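Local structure of protein HRI1 (Saccharomyces cerevisiae, 3RBY) at residues Phe51-Ala56 with Phe76-Asp81; Ile34-Phe39 with Phe194-Glu199; Lys217-Tyr222 with Ser229-Asn234; Glu223-Gly228 with Trp238-Tyr243. The protein is of unknown function and non-essential, but interacts with HRR25 and may interact with SEC72. All blocks are in the same frame, centred on the assembly; numbering follows the deposited sequence.

Contact 1 of 4, residues Phe51-Ala56 with Phe76-Asp81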
# COMPACT_ATOMS: atom_id res chain seq x y z
N PHE A 51 16.08 13.08 5.81
CA PHE A 51 15.74 11.70 6.14
C PHE A 51 15.19 11.63 7.55
O PHE A 51 15.75 12.26 8.46
CB PHE A 51 16.98 10.81 6.09
CG PHE A 51 17.67 10.82 4.76
CD1 PHE A 51 18.72 11.69 4.51
CD2 PHE A 51 17.28 9.94 3.77
CE1 PHE A 51 19.37 11.69 3.28
CE2 PHE A 51 17.91 9.93 2.54
CZ PHE A 51 18.96 10.81 2.29
N GLU A 52 14.15 10.83 7.74
CA GLU A 52 13.59 10.61 9.07
C GLU A 52 14.59 9.70 9.78
O GLU A 52 14.81 9.82 10.98
CB GLU A 52 12.16 10.09 8.97
CG GLU A 52 11.68 9.35 10.20
CD GLU A 52 10.32 8.69 9.99
OE1 GLU A 52 10.28 7.46 9.79
OE2 GLU A 52 9.30 9.41 10.03
N TRP A 53 15.20 8.80 9.01
CA TRP A 53 16.18 7.87 9.54
C TRP A 53 16.75 6.99 8.42
O TRP A 53 16.25 7.01 7.30
CB TRP A 53 15.47 7.00 10.58
CG TRP A 53 16.40 6.15 11.39
CD1 TRP A 53 17.69 6.45 11.73
CD2 TRP A 53 16.11 4.88 11.98
NE1 TRP A 53 18.23 5.43 12.48
CE2 TRP A 53 17.28 4.46 12.65
CE3 TRP A 53 14.99 4.05 11.99
CZ2 TRP A 53 17.34 3.24 13.33
CZ3 TRP A 53 15.06 2.85 12.67
CH2 TRP A 53 16.23 2.46 13.33
N ALA A 54 17.79 6.23 8.74
CA ALA A 54 18.42 5.34 7.77
C ALA A 54 19.30 4.33 8.49
O ALA A 54 20.02 4.68 9.43
CB ALA A 54 19.23 6.14 6.77
N PHE A 55 19.25 3.07 8.06
CA PHE A 55 20.03 2.03 8.69
C PHE A 55 20.30 0.89 7.71
O PHE A 55 19.64 0.79 6.66
CB PHE A 55 19.37 1.51 9.98
CG PHE A 55 18.03 0.82 9.77
CD1 PHE A 55 16.84 1.46 10.10
CD2 PHE A 55 17.97 -0.49 9.30
CE1 PHE A 55 15.60 0.82 9.94
CE2 PHE A 55 16.73 -1.15 9.15
CZ PHE A 55 15.55 -0.48 9.47
N ALA A 56 21.27 0.06 8.05
CA ALA A 56 21.66 -1.06 7.21
C ALA A 56 22.49 -2.03 8.03
O ALA A 56 23.03 -1.67 9.09
CB ALA A 56 22.45 -0.56 5.99
N PHE A 76 17.60 -6.66 15.91
CA PHE A 76 18.55 -5.85 15.17
C PHE A 76 19.65 -5.27 16.03
O PHE A 76 19.38 -4.70 17.09
CB PHE A 76 17.84 -4.68 14.46
CG PHE A 76 16.95 -5.11 13.33
CD1 PHE A 76 15.61 -5.35 13.54
CD2 PHE A 76 17.46 -5.26 12.04
CE1 PHE A 76 14.78 -5.74 12.50
CE2 PHE A 76 16.64 -5.65 10.99
CZ PHE A 76 15.30 -5.89 11.22
N ASN A 77 20.87 -5.40 15.55
CA ASN A 77 21.98 -4.59 16.03
C ASN A 77 22.61 -3.89 14.83
O ASN A 77 23.52 -4.43 14.18
CB ASN A 77 23.01 -5.43 16.79
CG ASN A 77 22.49 -5.88 18.14
OD1 ASN A 77 22.00 -7.00 18.28
ND2 ASN A 77 22.57 -4.99 19.14
N PHE A 78 22.11 -2.70 14.53
CA PHE A 78 22.43 -2.04 13.27
C PHE A 78 23.92 -1.81 13.03
O PHE A 78 24.68 -1.49 13.95
CB PHE A 78 21.67 -0.71 13.17
CG PHE A 78 20.18 -0.88 13.30
CD1 PHE A 78 19.50 -0.37 14.39
CD2 PHE A 78 19.48 -1.60 12.35
CE1 PHE A 78 18.12 -0.54 14.51
CE2 PHE A 78 18.11 -1.78 12.46
CZ PHE A 78 17.43 -1.25 13.55
N TRP A 79 24.33 -1.97 11.78
CA TRP A 79 25.68 -1.59 11.38
C TRP A 79 25.70 -0.07 11.13
O TRP A 79 26.41 0.68 11.80
CB TRP A 79 26.06 -2.35 10.10
CG TRP A 79 27.45 -2.08 9.62
CD1 TRP A 79 28.52 -1.69 10.37
CD2 TRP A 79 27.92 -2.16 8.27
NE1 TRP A 79 29.63 -1.53 9.57
CE2 TRP A 79 29.28 -1.82 8.28
CE3 TRP A 79 27.32 -2.52 7.05
CZ2 TRP A 79 30.06 -1.81 7.11
CZ3 TRP A 79 28.09 -2.51 5.90
CH2 TRP A 79 29.45 -2.15 5.94
N LEU A 80 24.90 0.36 10.15
CA LEU A 80 24.60 1.78 9.96
C LEU A 80 23.40 2.15 10.82
O LEU A 80 22.36 1.50 10.75
CB LEU A 80 24.26 2.04 8.49
CG LEU A 80 24.30 3.44 7.87
CD1 LEU A 80 23.08 3.64 6.96
CD2 LEU A 80 24.38 4.54 8.92
N ASP A 81 23.54 3.20 11.63
CA ASP A 81 22.40 3.82 12.33
C ASP A 81 22.65 5.33 12.42
O ASP A 81 23.42 5.78 13.28
CB ASP A 81 22.22 3.23 13.72
CG ASP A 81 21.05 3.83 14.47
OD1 ASP A 81 20.61 4.95 14.11
OD2 ASP A 81 20.58 3.19 15.44
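Trp53 reaches from strand 51-57 to Asp81 and Phe78. With CG anti to the backbone N, chi1 -169° brings the end of the indole towards segment 76-81. CD1 only skirts Asp81. NE1 then gives its hydrogen in the indole plane to Asp81 OD1 (2.9 Å), meeting the oxygen from above the carboxylate plane. CZ2 lies beside both carboxylate oxygens. At the tip, CH2 sits 3.7 Å from CE1 of Phe78, the indole edge pointing at that ring's face in an offset edge-to-face pair with planes at 90°. Phe55 completes the aromatic cluster: its CD1 lies over one indole face, towards the rim, and its CD2 is 3.4 Å from CE2 of Phe78. With an alanine in place of Trp53, Asp81 OD1 would probably lose its indole donor, and Phe55 and Phe78 the indole packed against both. In the backbone, Ala56 N bonds to Leu80 O (3.2 Å), while Ala56 O receives Leu80 N (3.0 Å) and, weakly, Trp79 N, a classic beta bulge. Asp81 OD1 also caps Asn83 N weakly, at the start of helix 82-86. Strand 80-81 is the outermost strand of its sheet within this chain, beside strand 51-57, whose other neighbour is strand 33-38.

Contact 2 of 4, residues Ile34-Phe39 with Phe194-Glu199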
# COMPACT_ATOMS: atom_id res chain seq x y z
N ILE A 34 19.07 -2.86 3.98
CA ILE A 34 19.19 -1.40 4.10
C ILE A 34 17.79 -0.78 4.10
O ILE A 34 16.87 -1.30 3.46
CB ILE A 34 20.01 -0.80 2.95
CG1 ILE A 34 20.20 0.71 3.14
CG2 ILE A 34 19.35 -1.08 1.63
CD1 ILE A 34 21.35 1.26 2.32
N SER A 35 17.61 0.31 4.84
CA SER A 35 16.34 1.01 4.86
C SER A 35 16.57 2.52 4.79
O SER A 35 17.12 3.10 5.73
CB SER A 35 15.54 0.64 6.12
OG SER A 35 14.22 1.15 6.08
N LEU A 36 16.19 3.14 3.67
CA LEU A 36 16.34 4.59 3.48
C LEU A 36 14.98 5.25 3.68
O LEU A 36 13.98 4.77 3.13
CB LEU A 36 16.91 4.92 2.10
CG LEU A 36 18.27 4.29 1.83
CD1 LEU A 36 18.83 4.68 0.46
CD2 LEU A 36 19.25 4.66 2.95
N ARG A 37 14.94 6.32 4.48
CA ARG A 37 13.65 6.92 4.86
C ARG A 37 13.57 8.43 4.57
O ARG A 37 13.29 9.23 5.46
CB ARG A 37 13.32 6.59 6.32
CG ARG A 37 13.56 5.08 6.63
CD ARG A 37 12.92 4.55 7.92
NE ARG A 37 12.97 3.09 7.93
CZ ARG A 37 12.43 2.29 8.85
NH1 ARG A 37 11.78 2.80 9.89
NH2 ARG A 37 12.54 0.97 8.72
N PRO A 38 13.78 8.81 3.30
CA PRO A 38 13.77 10.23 2.94
C PRO A 38 12.39 10.82 3.18
O PRO A 38 11.40 10.15 2.88
CB PRO A 38 14.08 10.21 1.43
CG PRO A 38 13.56 8.87 0.98
CD PRO A 38 13.76 7.92 2.13
N PHE A 39 12.30 12.03 3.73
CA PHE A 39 11.02 12.73 3.83
C PHE A 39 10.48 13.05 2.44
O PHE A 39 11.27 13.28 1.50
CB PHE A 39 11.18 14.06 4.57
CG PHE A 39 11.53 13.90 6.01
CD1 PHE A 39 12.75 14.35 6.49
CD2 PHE A 39 10.64 13.30 6.89
CE1 PHE A 39 13.06 14.22 7.84
CE2 PHE A 39 10.94 13.15 8.23
CZ PHE A 39 12.14 13.61 8.71
N PHE A 194 24.07 8.54 0.42
CA PHE A 194 23.04 7.54 0.12
C PHE A 194 22.65 7.66 -1.34
O PHE A 194 22.73 8.73 -1.93
CB PHE A 194 21.79 7.75 0.97
CG PHE A 194 22.04 7.77 2.45
CD1 PHE A 194 22.28 6.59 3.15
CD2 PHE A 194 22.01 8.97 3.15
CE1 PHE A 194 22.51 6.61 4.53
CE2 PHE A 194 22.24 9.00 4.52
CZ PHE A 194 22.49 7.82 5.22
N ILE A 195 22.21 6.56 -1.92
CA ILE A 195 21.60 6.61 -3.23
C ILE A 195 20.42 5.65 -3.31
O ILE A 195 20.41 4.59 -2.65
CB ILE A 195 22.60 6.24 -4.32
CG1 ILE A 195 23.18 4.86 -4.03
CG2 ILE A 195 23.71 7.28 -4.39
CD1 ILE A 195 23.74 4.17 -5.26
N ARG A 196 19.42 6.06 -4.08
CA ARG A 196 18.34 5.19 -4.47
C ARG A 196 18.32 5.29 -5.98
O ARG A 196 18.13 6.37 -6.54
CB ARG A 196 17.02 5.66 -3.89
CG ARG A 196 16.35 4.62 -3.03
CD ARG A 196 14.90 4.45 -3.40
NE ARG A 196 14.06 5.46 -2.80
CZ ARG A 196 13.66 5.50 -1.53
NH1 ARG A 196 12.87 6.49 -1.13
NH2 ARG A 196 14.03 4.58 -0.64
N LEU A 197 18.57 4.16 -6.64
CA LEU A 197 18.74 4.15 -8.07
C LEU A 197 17.70 3.21 -8.66
O LEU A 197 17.40 2.17 -8.06
CB LEU A 197 20.13 3.62 -8.40
CG LEU A 197 21.16 4.46 -9.14
CD1 LEU A 197 22.33 3.55 -9.47
CD2 LEU A 197 20.60 5.11 -10.41
N LEU A 198 17.14 3.57 -9.81
CA LEU A 198 16.14 2.72 -10.45
C LEU A 198 16.55 2.46 -11.89
O LEU A 198 16.78 3.41 -12.66
CB LEU A 198 14.76 3.39 -10.39
CG LEU A 198 13.56 2.69 -11.05
CD1 LEU A 198 13.22 1.39 -10.33
CD2 LEU A 198 12.34 3.62 -11.06
N GLU A 199 16.66 1.19 -12.26
CA GLU A 199 16.87 0.83 -13.66
C GLU A 199 15.51 0.70 -14.35
O GLU A 199 14.74 -0.23 -14.08
CB GLU A 199 17.68 -0.46 -13.82
CG GLU A 199 17.70 -0.97 -15.27
CD GLU A 199 18.53 -2.24 -15.47
OE1 GLU A 199 18.14 -3.11 -16.29
OE2 GLU A 199 19.59 -2.36 -14.82
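Around Leu36 and Phe194, strand 34-38 crosses strand 194-199 at 94°, their axes 9.1 Å apart at closest approach, and no hydrogen bond joins the two segments. Leu36 fills the crossing with both branches of its side chain. CD2 lies 3.6 Å from CD1 of Phe194, meeting that ring obliquely, while CD1 reaches the backbone and stops 3.5 Å from the O of Ile195. With CG beside the backbone N (chi1 -59°), one methyl is thus turned to the Phe194 ring and the other to the Ile195 carbonyl. Arg196 approaches from the other strand, its chain bent at chi2 and chi3, which brings the guanidinium to Leu36 and Pro38. Pro38 CG touches NH1 at 3.3 Å, the two side chains crossing at about a right angle. NH2 comes near CB of Leu36 and lies edge-on to its carbonyl O at 3.8 Å, too far for a bond. The charged group is held instead by Phe22 O, which takes NH1, and Gln178 OE1, which takes NH2, with the Phe22 ring adding a cation-pi contact. A leucine in place of Arg196 would probably leave Phe22 O and Gln178 OE1 without their donors and the Phe22 ring without its cation. Arg37 turns the other way, gripping Ser35 OG side-on with NE and NH2, while NH1 forms a salt bridge with Glu128. The near-perpendicular crossing of strands from two antiparallel sheets, joined through side chains in a buried contact, is consistent with orthogonal beta-sheet packing.

Contact 3 of 4, residues Lys217-Tyr222 with Ser229-Asn234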
# COMPACT_ATOMS: atom_id res chain seq x y z
N LYS A 217 31.56 7.52 -5.70
CA LYS A 217 32.40 6.41 -5.25
C LYS A 217 31.55 5.16 -4.98
O LYS A 217 32.05 4.17 -4.45
CB LYS A 217 33.20 6.78 -4.00
CG LYS A 217 34.34 7.78 -4.18
CD LYS A 217 34.93 8.12 -2.79
CE LYS A 217 36.27 8.87 -2.86
NZ LYS A 217 36.11 10.36 -2.86
N ILE A 218 30.27 5.24 -5.33
CA ILE A 218 29.35 4.11 -5.18
C ILE A 218 29.03 3.50 -6.54
O ILE A 218 28.55 4.20 -7.45
CB ILE A 218 28.05 4.54 -4.53
CG1 ILE A 218 28.35 5.38 -3.29
CG2 ILE A 218 27.23 3.32 -4.20
CD1 ILE A 218 27.15 5.62 -2.40
N PRO A 219 29.30 2.20 -6.69
CA PRO A 219 29.10 1.54 -7.99
C PRO A 219 27.62 1.62 -8.40
O PRO A 219 26.74 1.51 -7.53
CB PRO A 219 29.55 0.10 -7.73
CG PRO A 219 30.39 0.16 -6.45
CD PRO A 219 29.75 1.26 -5.65
N GLN A 220 27.36 1.83 -9.69
CA GLN A 220 26.02 2.10 -10.19
C GLN A 220 25.63 1.11 -11.28
O GLN A 220 24.55 1.22 -11.87
CB GLN A 220 25.94 3.54 -10.75
CG GLN A 220 26.02 4.67 -9.71
CD GLN A 220 26.76 5.92 -10.22
OE1 GLN A 220 26.65 6.29 -11.40
NE2 GLN A 220 27.51 6.56 -9.32
N SER A 221 26.51 0.16 -11.57
CA SER A 221 26.25 -0.85 -12.59
C SER A 221 26.72 -2.21 -12.07
O SER A 221 27.81 -2.32 -11.50
CB SER A 221 27.00 -0.51 -13.88
OG SER A 221 27.02 -1.61 -14.78
N TYR A 222 25.91 -3.24 -12.27
CA TYR A 222 26.19 -4.53 -11.65
C TYR A 222 26.24 -5.63 -12.69
O TYR A 222 26.15 -6.83 -12.38
CB TYR A 222 25.16 -4.79 -10.56
CG TYR A 222 24.90 -3.50 -9.82
CD1 TYR A 222 23.83 -2.69 -10.14
CD2 TYR A 222 25.80 -3.04 -8.86
CE1 TYR A 222 23.62 -1.49 -9.49
CE2 TYR A 222 25.60 -1.85 -8.21
CZ TYR A 222 24.51 -1.07 -8.53
OH TYR A 222 24.31 0.12 -7.86
N SER A 229 34.02 -10.62 -6.84
CA SER A 229 34.58 -9.54 -7.65
C SER A 229 34.93 -8.33 -6.79
O SER A 229 34.24 -8.00 -5.82
CB SER A 229 33.59 -9.07 -8.73
OG SER A 229 33.29 -10.08 -9.67
N THR A 230 36.01 -7.65 -7.16
CA THR A 230 36.29 -6.34 -6.60
C THR A 230 35.91 -5.27 -7.62
O THR A 230 36.28 -5.32 -8.80
CB THR A 230 37.77 -6.20 -6.18
OG1 THR A 230 37.99 -6.94 -4.96
CG2 THR A 230 38.12 -4.74 -5.96
N VAL A 231 35.13 -4.31 -7.17
CA VAL A 231 34.72 -3.22 -8.03
C VAL A 231 35.28 -1.93 -7.47
O VAL A 231 35.07 -1.62 -6.29
CB VAL A 231 33.20 -3.13 -8.15
CG1 VAL A 231 32.81 -1.93 -9.00
CG2 VAL A 231 32.66 -4.42 -8.74
N THR A 232 35.99 -1.18 -8.31
CA THR A 232 36.56 0.10 -7.89
C THR A 232 35.85 1.29 -8.56
O THR A 232 35.79 1.40 -9.80
CB THR A 232 38.08 0.17 -8.12
OG1 THR A 232 38.72 -0.94 -7.47
CG2 THR A 232 38.64 1.49 -7.58
N SER A 233 35.31 2.16 -7.72
CA SER A 233 34.64 3.37 -8.18
C SER A 233 35.38 4.58 -7.62
O SER A 233 35.28 4.88 -6.43
CB SER A 233 33.18 3.39 -7.71
OG SER A 233 32.49 4.51 -8.24
N ASN A 234 36.14 5.26 -8.48
CA ASN A 234 36.90 6.45 -8.06
C ASN A 234 37.79 6.18 -6.85
O ASN A 234 37.68 6.85 -5.82
CB ASN A 234 35.96 7.63 -7.79
CG ASN A 234 35.54 8.35 -9.06
OD1 ASN A 234 34.35 8.41 -9.39
ND2 ASN A 234 36.51 8.91 -9.78
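Lys217 and Ser233, followed by Pro219, bury the most surface where the loop 217-222 lies against strand 230-233. The backbones come close, with the CA atoms of Lys217 and Ser233 4.8 Å apart, yet no conventional hydrogen bond passes between the segments. In its place, CA of Lys217 makes a CA-H...O contact of 3.5 Å with Ser233 O, the angle at the hydrogen being 140°. The lysine chain then runs on alongside the end of the strand: CB and CG keep close to Ser233 O, and CG lies 3.8 Å from Asn234 O and 4.0 Å from Asn234 CB. Its ammonium passes beyond, forming a salt bridge with Glu214. Ser233 approaches the loop backbone from the strand. With OG anti to its own backbone N (chi1 -175°), the hydroxyl reaches the loop and bonds to Asn216 O, while CB rests 3.5 Å from Lys217 O. That carbonyl has its own donor in Trp238 NE1. Two residues back along the strand, Val231 CG1 meets the proline ring obliquely, 4.0 Å from Pro219 CB and hardly farther from CG, and both residues also touch Leu159 of strand 156-161. Asn234 adopts left-handed backbone angles (phi 53°) just after the strand, where the chain turns back into strand 236-244. The arrangement is that of a loop laid across one face of a beta-hairpin, whose strand 230-233 is the outermost of its antiparallel sheet within the chain.

Contact 4 of 4, residues Glu223-Gly228 with Trp238-Tyr243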
# COMPACT_ATOMS: atom_id res chain seq x y z
N GLU A 223 26.43 -5.21 -13.94
CA GLU A 223 26.60 -6.12 -15.06
C GLU A 223 27.97 -6.79 -15.05
O GLU A 223 29.00 -6.18 -14.71
CB GLU A 223 26.39 -5.38 -16.39
CG GLU A 223 24.95 -4.92 -16.60
CD GLU A 223 23.93 -6.00 -16.22
OE1 GLU A 223 23.72 -6.96 -17.00
OE2 GLU A 223 23.33 -5.89 -15.13
N ASN A 224 27.98 -8.07 -15.40
CA ASN A 224 29.23 -8.79 -15.62
C ASN A 224 30.16 -8.74 -14.42
O ASN A 224 31.37 -8.49 -14.54
CB ASN A 224 29.91 -8.28 -16.90
CG ASN A 224 28.98 -8.30 -18.11
OD1 ASN A 224 28.70 -9.35 -18.68
ND2 ASN A 224 28.50 -7.12 -18.50
N LEU A 225 29.57 -8.98 -13.25
CA LEU A 225 30.33 -9.15 -12.03
C LEU A 225 30.13 -10.59 -11.60
O LEU A 225 29.35 -11.32 -12.20
CB LEU A 225 29.82 -8.20 -10.96
CG LEU A 225 30.00 -6.71 -11.23
CD1 LEU A 225 29.43 -5.89 -10.08
CD2 LEU A 225 31.48 -6.41 -11.41
N LYS A 226 30.85 -11.01 -10.57
CA LYS A 226 30.53 -12.29 -9.94
C LYS A 226 30.80 -12.16 -8.45
O LYS A 226 31.41 -11.18 -8.02
CB LYS A 226 31.30 -13.46 -10.56
CG LYS A 226 32.80 -13.24 -10.65
CD LYS A 226 33.50 -14.45 -11.29
CE LYS A 226 35.00 -14.19 -11.39
NZ LYS A 226 35.27 -12.87 -12.05
N LYS A 227 30.32 -13.13 -7.67
CA LYS A 227 30.53 -13.10 -6.24
C LYS A 227 32.03 -13.12 -6.00
O LYS A 227 32.75 -13.95 -6.58
CB LYS A 227 29.86 -14.28 -5.55
CG LYS A 227 29.94 -14.18 -4.02
CD LYS A 227 29.19 -15.33 -3.34
CE LYS A 227 29.22 -15.14 -1.82
NZ LYS A 227 28.46 -16.21 -1.07
N GLY A 228 32.51 -12.20 -5.18
CA GLY A 228 33.94 -12.11 -4.92
C GLY A 228 34.66 -11.08 -5.77
O GLY A 228 35.79 -10.70 -5.46
N TRP A 238 34.99 -1.91 -3.60
CA TRP A 238 33.88 -2.64 -3.03
C TRP A 238 34.06 -4.09 -3.42
O TRP A 238 34.62 -4.37 -4.48
CB TRP A 238 32.56 -2.16 -3.61
CG TRP A 238 32.30 -0.73 -3.34
CD1 TRP A 238 32.98 0.35 -3.85
CD2 TRP A 238 31.28 -0.20 -2.49
NE1 TRP A 238 32.44 1.52 -3.36
CE2 TRP A 238 31.39 1.21 -2.53
CE3 TRP A 238 30.28 -0.78 -1.71
CZ2 TRP A 238 30.53 2.05 -1.80
CZ3 TRP A 238 29.43 0.05 -0.98
CH2 TRP A 238 29.56 1.45 -1.04
N GLU A 239 33.58 -4.98 -2.56
CA GLU A 239 33.55 -6.40 -2.85
C GLU A 239 32.10 -6.84 -3.08
O GLU A 239 31.20 -6.47 -2.30
CB GLU A 239 34.16 -7.19 -1.68
CG GLU A 239 34.44 -8.66 -1.99
CD GLU A 239 34.71 -9.50 -0.74
OE1 GLU A 239 34.65 -10.76 -0.84
OE2 GLU A 239 34.96 -8.91 0.35
N VAL A 240 31.86 -7.59 -4.14
CA VAL A 240 30.56 -8.22 -4.36
C VAL A 240 30.42 -9.40 -3.40
O VAL A 240 31.00 -10.46 -3.64
CB VAL A 240 30.44 -8.78 -5.79
CG1 VAL A 240 29.14 -9.59 -5.92
CG2 VAL A 240 30.50 -7.66 -6.83
N ILE A 241 29.65 -9.23 -2.33
CA ILE A 241 29.54 -10.32 -1.33
C ILE A 241 28.32 -11.21 -1.57
O ILE A 241 28.10 -12.21 -0.86
CB ILE A 241 29.51 -9.76 0.10
CG1 ILE A 241 28.22 -8.96 0.32
CG2 ILE A 241 30.75 -8.91 0.35
CD1 ILE A 241 27.99 -8.49 1.78
N GLU A 242 27.52 -10.84 -2.56
CA GLU A 242 26.35 -11.61 -2.95
C GLU A 242 26.05 -11.32 -4.43
O GLU A 242 26.06 -10.16 -4.87
CB GLU A 242 25.14 -11.23 -2.07
CG GLU A 242 23.86 -11.99 -2.43
CD GLU A 242 22.68 -11.64 -1.53
OE1 GLU A 242 22.87 -10.95 -0.50
OE2 GLU A 242 21.54 -12.06 -1.85
N TYR A 243 25.81 -12.38 -5.19
CA TYR A 243 25.50 -12.23 -6.61
C TYR A 243 24.55 -13.32 -7.11
O TYR A 243 24.98 -14.30 -7.74
CB TYR A 243 26.79 -12.23 -7.44
CG TYR A 243 26.63 -11.59 -8.80
CD1 TYR A 243 26.69 -10.21 -8.95
CD2 TYR A 243 26.43 -12.36 -9.94
CE1 TYR A 243 26.54 -9.60 -10.19
CE2 TYR A 243 26.28 -11.77 -11.20
CZ TYR A 243 26.34 -10.39 -11.32
OH TYR A 243 26.20 -9.78 -12.56
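Gly228 and Val240 share the one hydrogen bond between the segments: Gly228 N to Val240 O, 2.8 Å, almost straight at 168° and in the carbonyl plane. The positive phi of Gly228 (96°) would press a CB against the preceding carbonyl O, which favours glycine. The second kind of contact is made over one face of the Tyr243 ring. Lys226 CA sits 4.2 Å from the ring centroid in a CH-pi contact, and Leu225 O lies over the same face near the rim, 3.3 Å from CE2 of Tyr243. The ring is tethered at its far end by Tyr243 OH bonding to Tyr222 O. Apolar packing comes next: Leu225 CB meets Tyr243 CE1 at 3.6 Å, and Leu225 CD1 meets Val240 CG2 at 3.9 Å. Finally, side chains rest on backbone oxygens. Val240 CB lies 3.4 Å from Lys226 O, and the fully extended Lys227, CG anti to its N, runs across the strand until CE is 3.3 Å from Ile241 O. Strand 236-244, which the loop covers here, runs between strands 230-233 and 156-161, and a classic beta bulge sets Ile241 and Glu242 opposite Val158 of the latter.

Contacts 1 and 2 meet on adjacent strands, 33-38 and 51-57, their centres about 13 Å apart; the backbone bond from Ser35 N to Phe55 O (2.8 Å) ties them. Contact 2 carries this first sheet onto the second, where its strand 192-199 also touches contact 3 through Ile195 CD1 and Ile218 CG2 (3.7 Å). Contacts 3 and 4, centres about 10 Å apart, share the hairpin of strands 230-233 and 236-244, covered by successive parts of one loop. Contact 1 touches neither of them. No active site is known; triethylene glycol, probably from crystallisation, lies about 4 Å from the side chain of Trp53 in contact 1 and, likewise, from that of Pro38 in contact 2.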